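Local coordinates for probable zinc protease PqqL (Escherichia coli, PDB 6OFT), which probably acts as a zinc-dependent endopeptidase of the M16 family in the periplasm, this chain being the first half of the whole protein, at residues A[111-114]-A[115-119]; A[152-155]-A[156-159]; A[311-314]-A[315-319]. One frame throughout, in Å; residues are numbered along the deposited sequence.

Contact 1: A[111-114]-A[115-119]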
ATOM      1  N   GLN A 111      21.586   8.924  19.857  1.00 22.46           N
ATOM      2  CA  GLN A 111      21.661  10.384  19.883  1.00 22.10           C
ATOM      3  C   GLN A 111      22.181  10.960  18.560  1.00 25.23           C
ATOM      4  O   GLN A 111      21.622  11.932  18.039  1.00 24.15           O
ATOM      5  CB  GLN A 111      22.500  10.844  21.094  1.00 24.42           C
ATOM      6  CG  GLN A 111      22.713  12.358  21.231  1.00 35.11           C
ATOM      7  CD  GLN A 111      21.462  13.198  21.037  1.00 50.52           C
ATOM      8  OE1 GLN A 111      20.391  12.952  21.636  1.00 40.26           O
ATOM      9  NE2 GLN A 111      21.591  14.216  20.185  1.00 37.14           N
ATOM     10  N   GLN A 112      23.246  10.347  18.016  1.00 21.59           N
ATOM     11  CA  GLN A 112      23.824  10.730  16.759  1.00 21.21           C
ATOM     12  C   GLN A 112      22.796  10.585  15.624  1.00 24.71           C
ATOM     13  O   GLN A 112      22.662  11.506  14.819  1.00 23.79           O
ATOM     14  CB  GLN A 112      25.096   9.900  16.494  1.00 22.96           C
ATOM     15  CG  GLN A 112      25.757  10.193  15.160  1.00 32.91           C
ATOM     16  CD  GLN A 112      26.328  11.583  15.077  1.00 47.98           C
ATOM     17  OE1 GLN A 112      27.523  11.784  15.277  1.00 40.11           O
ATOM     18  NE2 GLN A 112      25.491  12.567  14.749  1.00 39.59           N
ATOM     19  N   VAL A 113      22.038   9.447  15.589  1.00 21.25           N
ATOM     20  CA  VAL A 113      21.003   9.192  14.572  1.00 21.17           C
ATOM     21  C   VAL A 113      19.893  10.273  14.675  1.00 23.67           C
ATOM     22  O   VAL A 113      19.461  10.822  13.657  1.00 23.39           O
ATOM     23  CB  VAL A 113      20.455   7.723  14.651  1.00 24.76           C
ATOM     24  CG1 VAL A 113      19.188   7.545  13.827  1.00 24.52           C
ATOM     25  CG2 VAL A 113      21.508   6.709  14.206  1.00 24.12           C
ATOM     26  N   MET A 114      19.490  10.615  15.905  1.00 19.77           N
ATOM     27  CA  MET A 114      18.467  11.643  16.166  1.00 19.11           C
ATOM     28  C   MET A 114      18.920  13.030  15.675  1.00 24.04           C
ATOM     29  O   MET A 114      18.096  13.802  15.191  1.00 24.22           O
ATOM     30  CB  MET A 114      18.145  11.701  17.664  1.00 20.95           C
ATOM     31  CG  MET A 114      17.310  10.532  18.168  1.00 24.17           C
ATOM     32  SD  MET A 114      15.792  10.198  17.234  1.00 27.84           S
ATOM     33  CE  MET A 114      14.866  11.701  17.505  1.00 25.06           C
ATOM     34  N   ALA A 115      20.225  13.330  15.802  1.00 21.53           N
ATOM     35  CA  ALA A 115      20.827  14.596  15.363  1.00 21.09           C
ATOM     36  C   ALA A 115      20.755  14.706  13.831  1.00 25.62           C
ATOM     37  O   ALA A 115      20.444  15.784  13.320  1.00 25.30           O
ATOM     38  CB  ALA A 115      22.258  14.694  15.843  1.00 22.20           C
ATOM     39  N   ILE A 116      20.957  13.568  13.113  1.00 22.27           N
ATOM     40  CA  ILE A 116      20.826  13.478  11.653  1.00 21.19           C
ATOM     41  C   ILE A 116      19.353  13.712  11.257  1.00 23.34           C
ATOM     42  O   ILE A 116      19.102  14.431  10.295  1.00 23.54           O
ATOM     43  CB  ILE A 116      21.406  12.145  11.093  1.00 23.50           C
ATOM     44  CG1 ILE A 116      22.952  12.093  11.259  1.00 24.22           C
ATOM     45  CG2 ILE A 116      21.009  11.938   9.622  1.00 23.42           C
ATOM     46  CD1 ILE A 116      23.605  10.746  11.027  1.00 24.15           C
ATOM     47  N   PHE A 117      18.387  13.124  11.999  1.00 20.72           N
ATOM     48  CA  PHE A 117      16.953  13.314  11.716  1.00 20.70           C
ATOM     49  C   PHE A 117      16.550  14.782  11.866  1.00 25.49           C
ATOM     50  O   PHE A 117      15.772  15.290  11.057  1.00 25.67           O
ATOM     51  CB  PHE A 117      16.060  12.415  12.594  1.00 21.51           C
ATOM     52  CG  PHE A 117      15.808  11.017  12.062  1.00 21.82           C
ATOM     53  CD1 PHE A 117      15.032  10.816  10.929  1.00 23.46           C
ATOM     54  CD2 PHE A 117      16.292   9.900  12.737  1.00 23.41           C
ATOM     55  CE1 PHE A 117      14.760   9.523  10.465  1.00 24.50           C
ATOM     56  CE2 PHE A 117      16.011   8.608  12.278  1.00 26.04           C
ATOM     57  CZ  PHE A 117      15.252   8.428  11.144  1.00 24.26           C
ATOM     58  N   SER A 118      17.092  15.463  12.896  1.00 22.48           N
ATOM     59  CA  SER A 118      16.838  16.881  13.148  1.00 22.52           C
ATOM     60  C   SER A 118      17.253  17.770  11.941  1.00 25.02           C
ATOM     61  O   SER A 118      16.514  18.678  11.568  1.00 24.26           O
ATOM     62  CB  SER A 118      17.561  17.324  14.411  1.00 26.41           C
ATOM     63  OG  SER A 118      17.119  18.609  14.800  1.00 40.55           O
ATOM     64  N   GLU A 119      18.391  17.453  11.305  1.00 21.26           N
ATOM     65  CA  GLU A 119      18.900  18.158  10.134  1.00 21.83           C
ATOM     66  C   GLU A 119      18.195  17.772   8.845  1.00 25.09           C
ATOM     67  O   GLU A 119      18.102  18.599   7.948  1.00 22.94           O
ATOM     68  CB  GLU A 119      20.420  18.008  10.007  1.00 23.52           C
ATOM     69  CG  GLU A 119      21.120  18.554  11.239  1.00 30.05           C
ATOM     70  CD  GLU A 119      22.284  19.470  10.949  1.00 41.58           C
ATOM     71  OE1 GLU A 119      22.853  19.400   9.834  1.00 32.29           O
ATOM     72  OE2 GLU A 119      22.628  20.266  11.851  1.00 46.70           O
TER
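Val113 places its CG1 methyl opposite the backbone N, beside its own carbonyl carbon (chi1 167°), and Phe117, one turn later, carries its ring at a chi1 of -86°; the two side chains consequently run alongside each other in the same direction. Their closest approach is Val113 CG1 to Phe117 CE2, 3.7 Å, an ordinary apolar contact. The ring also lies near the helix backbone: Phe117 CD2 is 3.4 Å from Val113 O, which approaches obliquely, while Met114 CA sits at the ring edge, near its plane.

The backbone evidence is regular. Phe117 N donates to Val113 O at 3.0 Å (N-H...O 155°). Ala115 N to Gln111 O, also 3.0 Å, and Ile116 N to Gln112 O, 3.2 Å, repeat the spacing of four residues, as does Ser118 N to Met114 O at 3.0 Å. That pattern identifies an alpha helix, here the middle of helix 107-122, packed on the six-stranded sheet of the M16 domain that bears the predicted zinc site. Val113 and Phe117 both face strands 31-38 and 96-103, touching Leu34 and Val100, and the side chain of Phe117 is about 11 Å from that of Glu57, the predicted proton acceptor.

Away from the sheet, Gln112 starts out from the helix but bends at chi2, which returns its amide NE2 to within 4.0 Å of Ala115 CB, a van der Waals contact. Polar ends on this helix find partners in other elements: Gln111 NE2 and Ser118 OG both bond to Asn219, one through its side-chain oxygen and the other through its backbone carbonyl.

Contact 2: A[152-155]-A[156-159]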
ATOM      1  N   THR A 152       3.915  -4.078 -17.115  1.00 30.97           N
ATOM      2  CA  THR A 152       2.555  -4.565 -16.848  1.00 30.16           C
ATOM      3  C   THR A 152       1.775  -3.463 -16.119  1.00 33.12           C
ATOM      4  O   THR A 152       0.680  -3.118 -16.567  1.00 32.38           O
ATOM      5  CB  THR A 152       2.574  -5.911 -16.092  1.00 36.49           C
ATOM      6  OG1 THR A 152       3.383  -6.849 -16.801  1.00 32.84           O
ATOM      7  CG2 THR A 152       1.181  -6.491 -15.899  1.00 33.41           C
ATOM      8  N   SER A 153       2.364  -2.882 -15.028  1.00 29.05           N
ATOM      9  CA  SER A 153       1.784  -1.761 -14.279  1.00 28.49           C
ATOM     10  C   SER A 153       1.534  -0.553 -15.175  1.00 31.08           C
ATOM     11  O   SER A 153       0.475   0.063 -15.063  1.00 30.43           O
ATOM     12  CB  SER A 153       2.673  -1.352 -13.106  1.00 32.08           C
ATOM     13  OG  SER A 153       2.598  -2.303 -12.060  1.00 39.26           O
ATOM     14  N   GLN A 154       2.485  -0.222 -16.078  1.00 28.71           N
ATOM     15  CA  GLN A 154       2.323   0.882 -17.034  1.00 28.77           C
ATOM     16  C   GLN A 154       1.144   0.651 -17.985  1.00 31.52           C
ATOM     17  O   GLN A 154       0.392   1.591 -18.252  1.00 30.76           O
ATOM     18  CB  GLN A 154       3.600   1.117 -17.862  1.00 31.11           C
ATOM     19  CG  GLN A 154       4.748   1.763 -17.097  1.00 40.85           C
ATOM     20  CD  GLN A 154       4.424   3.089 -16.456  1.00 51.73           C
ATOM     21  OE1 GLN A 154       4.446   3.225 -15.232  1.00 50.17           O
ATOM     22  NE2 GLN A 154       4.122   4.092 -17.263  1.00 38.64           N
ATOM     23  N   ALA A 155       0.999  -0.592 -18.505  1.00 27.63           N
ATOM     24  CA  ALA A 155      -0.093  -0.982 -19.415  1.00 27.58           C
ATOM     25  C   ALA A 155      -1.470  -0.962 -18.719  1.00 29.28           C
ATOM     26  O   ALA A 155      -2.457  -0.556 -19.333  1.00 27.63           O
ATOM     27  CB  ALA A 155       0.172  -2.359 -20.008  1.00 28.61           C
ATOM     28  N   ARG A 156      -1.529  -1.415 -17.446  1.00 25.52           N
ATOM     29  CA  ARG A 156      -2.749  -1.456 -16.625  1.00 23.83           C
ATOM     30  C   ARG A 156      -3.159  -0.066 -16.145  1.00 26.79           C
ATOM     31  O   ARG A 156      -4.350   0.189 -15.925  1.00 24.70           O
ATOM     32  CB  ARG A 156      -2.499  -2.357 -15.403  1.00 23.05           C
ATOM     33  CG  ARG A 156      -3.744  -2.674 -14.555  1.00 24.51           C
ATOM     34  CD  ARG A 156      -3.464  -3.683 -13.459  1.00 23.26           C
ATOM     35  NE  ARG A 156      -3.206  -5.011 -14.020  1.00 27.30           N
ATOM     36  CZ  ARG A 156      -2.135  -5.747 -13.750  1.00 38.45           C
ATOM     37  NH1 ARG A 156      -1.213  -5.306 -12.905  1.00 29.61           N
ATOM     38  NH2 ARG A 156      -1.979  -6.933 -14.320  1.00 27.52           N
ATOM     39  N   ARG A 157      -2.148   0.808 -15.917  1.00 24.84           N
ATOM     40  CA  ARG A 157      -2.241   2.149 -15.341  1.00 23.87           C
ATOM     41  C   ARG A 157      -3.396   3.011 -15.842  1.00 26.23           C
ATOM     42  O   ARG A 157      -4.131   3.494 -14.976  1.00 25.37           O
ATOM     43  CB  ARG A 157      -0.914   2.905 -15.513  1.00 27.55           C
ATOM     44  CG  ARG A 157      -0.560   3.718 -14.315  1.00 34.16           C
ATOM     45  CD  ARG A 157       0.847   4.249 -14.383  1.00 34.92           C
ATOM     46  NE  ARG A 157       1.084   5.093 -13.217  1.00 31.81           N
ATOM     47  CZ  ARG A 157       0.774   6.378 -13.169  1.00 40.91           C
ATOM     48  NH1 ARG A 157       0.277   6.983 -14.235  1.00 34.92           N
ATOM     49  NH2 ARG A 157       0.979   7.074 -12.061  1.00 28.11           N
ATOM     50  N   PRO A 158      -3.606   3.247 -17.176  1.00 24.10           N
ATOM     51  CA  PRO A 158      -4.720   4.120 -17.595  1.00 23.97           C
ATOM     52  C   PRO A 158      -6.102   3.596 -17.211  1.00 27.22           C
ATOM     53  O   PRO A 158      -7.026   4.387 -17.013  1.00 28.59           O
ATOM     54  CB  PRO A 158      -4.545   4.204 -19.115  1.00 25.95           C
ATOM     55  CG  PRO A 158      -3.117   3.855 -19.351  1.00 30.36           C
ATOM     56  CD  PRO A 158      -2.833   2.803 -18.358  1.00 25.71           C
ATOM     57  N   PHE A 159      -6.240   2.268 -17.132  1.00 22.39           N
ATOM     58  CA  PHE A 159      -7.479   1.581 -16.778  1.00 21.61           C
ATOM     59  C   PHE A 159      -7.714   1.683 -15.277  1.00 25.29           C
ATOM     60  O   PHE A 159      -8.781   2.130 -14.834  1.00 22.47           O
ATOM     61  CB  PHE A 159      -7.436   0.098 -17.222  1.00 22.75           C
ATOM     62  CG  PHE A 159      -7.260  -0.101 -18.714  1.00 24.09           C
ATOM     63  CD1 PHE A 159      -5.992  -0.098 -19.289  1.00 25.56           C
ATOM     64  CD2 PHE A 159      -8.365  -0.261 -19.547  1.00 24.21           C
ATOM     65  CE1 PHE A 159      -5.833  -0.237 -20.678  1.00 26.41           C
ATOM     66  CE2 PHE A 159      -8.203  -0.392 -20.930  1.00 26.74           C
ATOM     67  CZ  PHE A 159      -6.940  -0.381 -21.487  1.00 24.51           C
TER
HETATM   68  O   HOH W   1      -0.509  -2.656 -11.491  1.00 37.13           O
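Two backbone bonds of equal length link successive turns here: Arg157 N to Ser153 O and Arg156 N to Thr152 O, each 2.9 Å. They differ in straightness, 133° at the hydrogen for the first and 155° for the second. The helix then kinks. Pro158 has no N-H to give, and its CD instead stands 3.4 Å from Gln154 O; Phe159 N makes a weak bond to Arg156 O. The result is a proline kink, in which Ala155 O lies in the plane of the Phe159 ring, 3.6 Å from CD1 at its edge.

Arg156 has its CG anti to the backbone N and bends at chi3, which carries the guanidinium back alongside Thr152. Its NH2 comes 3.6 Å from Thr152 CG2, obliquely, and NH1 donates at 3.1 Å to a water in the guanidinium plane that also bonds Ser153 OG. Gln154 and Arg157 likewise run side by side: Gln154 OE1 lies 3.8 Å from Arg157 CD, and the amide and guanidinium planes are 15° apart.

Arg157 NH1 bonds to Leu167 O. Helix 148-160 packs against the five-stranded sheet: Arg156 NE forms a salt bridge with Glu433 and its side chain touches Met435, both on strand 430-436, while Thr152 and Ala155 touch Ile247 of strand 242-248.

Contact 3: A[311-314]-A[315-319]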
ATOM      1  N   VAL A 311      -7.046  -3.695  -3.819  1.00 33.43           N
ATOM      2  CA  VAL A 311      -5.825  -2.885  -3.872  1.00 32.90           C
ATOM      3  C   VAL A 311      -6.189  -1.399  -3.784  1.00 34.08           C
ATOM      4  O   VAL A 311      -7.190  -0.986  -4.369  1.00 31.82           O
ATOM      5  CB  VAL A 311      -4.912  -3.242  -5.098  1.00 37.88           C
ATOM      6  CG1 VAL A 311      -5.594  -2.962  -6.440  1.00 37.68           C
ATOM      7  CG2 VAL A 311      -3.548  -2.548  -5.021  1.00 37.93           C
ATOM      8  N   LYS A 312      -5.392  -0.606  -3.026  1.00 29.76           N
ATOM      9  CA  LYS A 312      -5.542   0.847  -2.929  1.00 28.45           C
ATOM     10  C   LYS A 312      -5.071   1.437  -4.263  1.00 30.60           C
ATOM     11  O   LYS A 312      -4.007   1.047  -4.758  1.00 30.45           O
ATOM     12  CB  LYS A 312      -4.683   1.396  -1.770  1.00 31.12           C
ATOM     13  CG  LYS A 312      -4.668   2.918  -1.651  1.00 34.83           C
ATOM     14  CD  LYS A 312      -3.660   3.373  -0.609  1.00 40.55           C
ATOM     15  CE  LYS A 312      -3.306   4.832  -0.750  1.00 47.54           C
ATOM     16  NZ  LYS A 312      -2.416   5.277   0.354  1.00 51.43           N
ATOM     17  N   ILE A 313      -5.872   2.346  -4.875  1.00 25.43           N
ATOM     18  CA  ILE A 313      -5.496   2.948  -6.159  1.00 24.68           C
ATOM     19  C   ILE A 313      -5.287   4.465  -6.033  1.00 27.22           C
ATOM     20  O   ILE A 313      -4.635   5.067  -6.883  1.00 26.48           O
ATOM     21  CB  ILE A 313      -6.460   2.563  -7.326  1.00 28.31           C
ATOM     22  CG1 ILE A 313      -7.881   3.156  -7.139  1.00 28.10           C
ATOM     23  CG2 ILE A 313      -6.492   1.024  -7.542  1.00 29.65           C
ATOM     24  CD1 ILE A 313      -8.799   3.065  -8.382  1.00 32.71           C
ATOM     25  N   ALA A 314      -5.856   5.073  -4.980  1.00 22.31           N
ATOM     26  CA  ALA A 314      -5.780   6.504  -4.678  1.00 21.92           C
ATOM     27  C   ALA A 314      -6.093   6.667  -3.159  1.00 26.26           C
ATOM     28  O   ALA A 314      -6.554   5.684  -2.564  1.00 24.53           O
ATOM     29  CB  ALA A 314      -6.812   7.251  -5.523  1.00 22.69           C
ATOM     30  N   PRO A 315      -5.868   7.845  -2.494  1.00 23.37           N
ATOM     31  CA  PRO A 315      -6.196   7.939  -1.047  1.00 22.99           C
ATOM     32  C   PRO A 315      -7.659   7.605  -0.687  1.00 26.16           C
ATOM     33  O   PRO A 315      -7.916   7.141   0.414  1.00 23.75           O
ATOM     34  CB  PRO A 315      -5.851   9.401  -0.693  1.00 24.63           C
ATOM     35  CG  PRO A 315      -4.858   9.827  -1.742  1.00 28.89           C
ATOM     36  CD  PRO A 315      -5.307   9.121  -2.997  1.00 24.48           C
ATOM     37  N   ASP A 316      -8.613   7.831  -1.618  1.00 22.69           N
ATOM     38  CA  ASP A 316     -10.051   7.609  -1.386  1.00 22.30           C
ATOM     39  C   ASP A 316     -10.644   6.424  -2.157  1.00 24.96           C
ATOM     40  O   ASP A 316     -11.863   6.275  -2.167  1.00 24.63           O
ATOM     41  CB  ASP A 316     -10.802   8.886  -1.807  1.00 24.03           C
ATOM     42  CG  ASP A 316     -10.689   9.252  -3.287  1.00 29.80           C
ATOM     43  OD1 ASP A 316      -9.809   8.690  -3.980  1.00 29.75           O
ATOM     44  OD2 ASP A 316     -11.483  10.098  -3.751  1.00 30.88           O
ATOM     45  N   TYR A 317      -9.806   5.642  -2.863  1.00 21.61           N
ATOM     46  CA  TYR A 317     -10.283   4.638  -3.800  1.00 20.59           C
ATOM     47  C   TYR A 317      -9.525   3.340  -3.845  1.00 25.04           C
ATOM     48  O   TYR A 317      -8.317   3.291  -3.612  1.00 25.56           O
ATOM     49  CB  TYR A 317     -10.304   5.251  -5.221  1.00 20.80           C
ATOM     50  CG  TYR A 317     -11.685   5.397  -5.830  1.00 21.83           C
ATOM     51  CD1 TYR A 317     -12.586   6.346  -5.347  1.00 23.59           C
ATOM     52  CD2 TYR A 317     -12.064   4.640  -6.935  1.00 22.18           C
ATOM     53  CE1 TYR A 317     -13.831   6.533  -5.946  1.00 23.27           C
ATOM     54  CE2 TYR A 317     -13.307   4.811  -7.538  1.00 22.81           C
ATOM     55  CZ  TYR A 317     -14.193   5.753  -7.033  1.00 29.43           C
ATOM     56  OH  TYR A 317     -15.425   5.928  -7.621  1.00 28.35           O
ATOM     57  N   GLN A 318     -10.249   2.287  -4.232  1.00 22.30           N
ATOM     58  CA  GLN A 318      -9.721   0.940  -4.355  1.00 21.95           C
ATOM     59  C   GLN A 318     -10.219   0.208  -5.604  1.00 24.39           C
ATOM     60  O   GLN A 318     -11.214   0.592  -6.231  1.00 21.18           O
ATOM     61  CB  GLN A 318     -10.104   0.118  -3.111  1.00 23.44           C
ATOM     62  CG  GLN A 318     -11.599  -0.219  -2.985  1.00 26.73           C
ATOM     63  CD  GLN A 318     -11.914  -0.965  -1.721  1.00 41.35           C
ATOM     64  OE1 GLN A 318     -11.231  -1.919  -1.367  1.00 39.14           O
ATOM     65  NE2 GLN A 318     -12.962  -0.563  -1.017  1.00 26.91           N
ATOM     66  N   SER A 319      -9.542  -0.887  -5.913  1.00 20.66           N
ATOM     67  CA  SER A 319      -9.976  -1.807  -6.939  1.00 20.88           C
ATOM     68  C   SER A 319     -10.106  -3.185  -6.352  1.00 25.98           C
ATOM     69  O   SER A 319      -9.230  -3.647  -5.614  1.00 25.39           O
ATOM     70  CB  SER A 319      -9.038  -1.838  -8.134  1.00 24.12           C
ATOM     71  OG  SER A 319      -9.610  -2.664  -9.139  1.00 28.58           O
TER
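Backbone hydrogen bonds join Val311 and Ser319 in both directions: Val311 N to Ser319 O and Ser319 N to Val311 O, each 2.8 Å, the mark of an antiparallel hydrogen-bonded pair. Nearer the turn, one oxygen takes two donors. Tyr317 O receives Ile313 N at 2.9 Å, almost straight (174°), and Ala314 N in a weak bond of 3.3 Å. Ile313 and Ala314 thus both face Tyr317, which defines a classic beta bulge and shifts the register by one residue. Tyr317 N returns a bond to Ala314 O, also 3.3 Å, with the donor well above the carbonyl plane.

These bonds close the hairpin of strands 303-314 and 317-326, at the edge of the five-stranded sheet in the second M16 domain, the family's inactive one. A type I turn from Ala314 to Tyr317 reverses the chain, with Pro315 and Asp316 at its corners.

The apolar contacts centre on Ile313, whose CG1 occupies the crowded position between backbone N and carbonyl carbon (chi1 67°). From there CG1 lies alongside Tyr317 CB at 3.7 Å and CD1 reaches the edge of the ring near its plane, 3.9 Å from Tyr317 CD2; the same rotation sets CG2 anti to the carbonyl carbon, 3.9 Å from Ser319 CB. Trimming this residue to an alanine would probably remove the CD1 contact at the ring edge and the CG2 contact with Ser319 CB, opening a gap there.

Polar side chains are held from outside the hairpin. Lys312, with its chain extended, forms a salt bridge with Asp94, whereas Asp316 OD1 bonds to Thr236 and Gln318 NE2 to Pro264 O on the adjoining strand.

In the fold
From the N terminus, contact 1 comes first, within helix 107-122 on the six-stranded sheet; contact 2 follows within helix 148-160, and contact 3 lies at the hairpin of strands 303-314 and 317-326. The three are in series along the chain, none nested in or crossing another, and only contact 3 closes a turn between two strands. Contact 1 stands apart, its centre 40 Å from that of contact 2 and 35 Å from that of contact 3. Contacts 2 and 3 are closer, about 7 Å between nearest atoms, and do not touch. Leu160, next along the chain after contact 2, touches Ile313 and Ser319 of contact 3, so the end of helix 148-160 meets the hairpin.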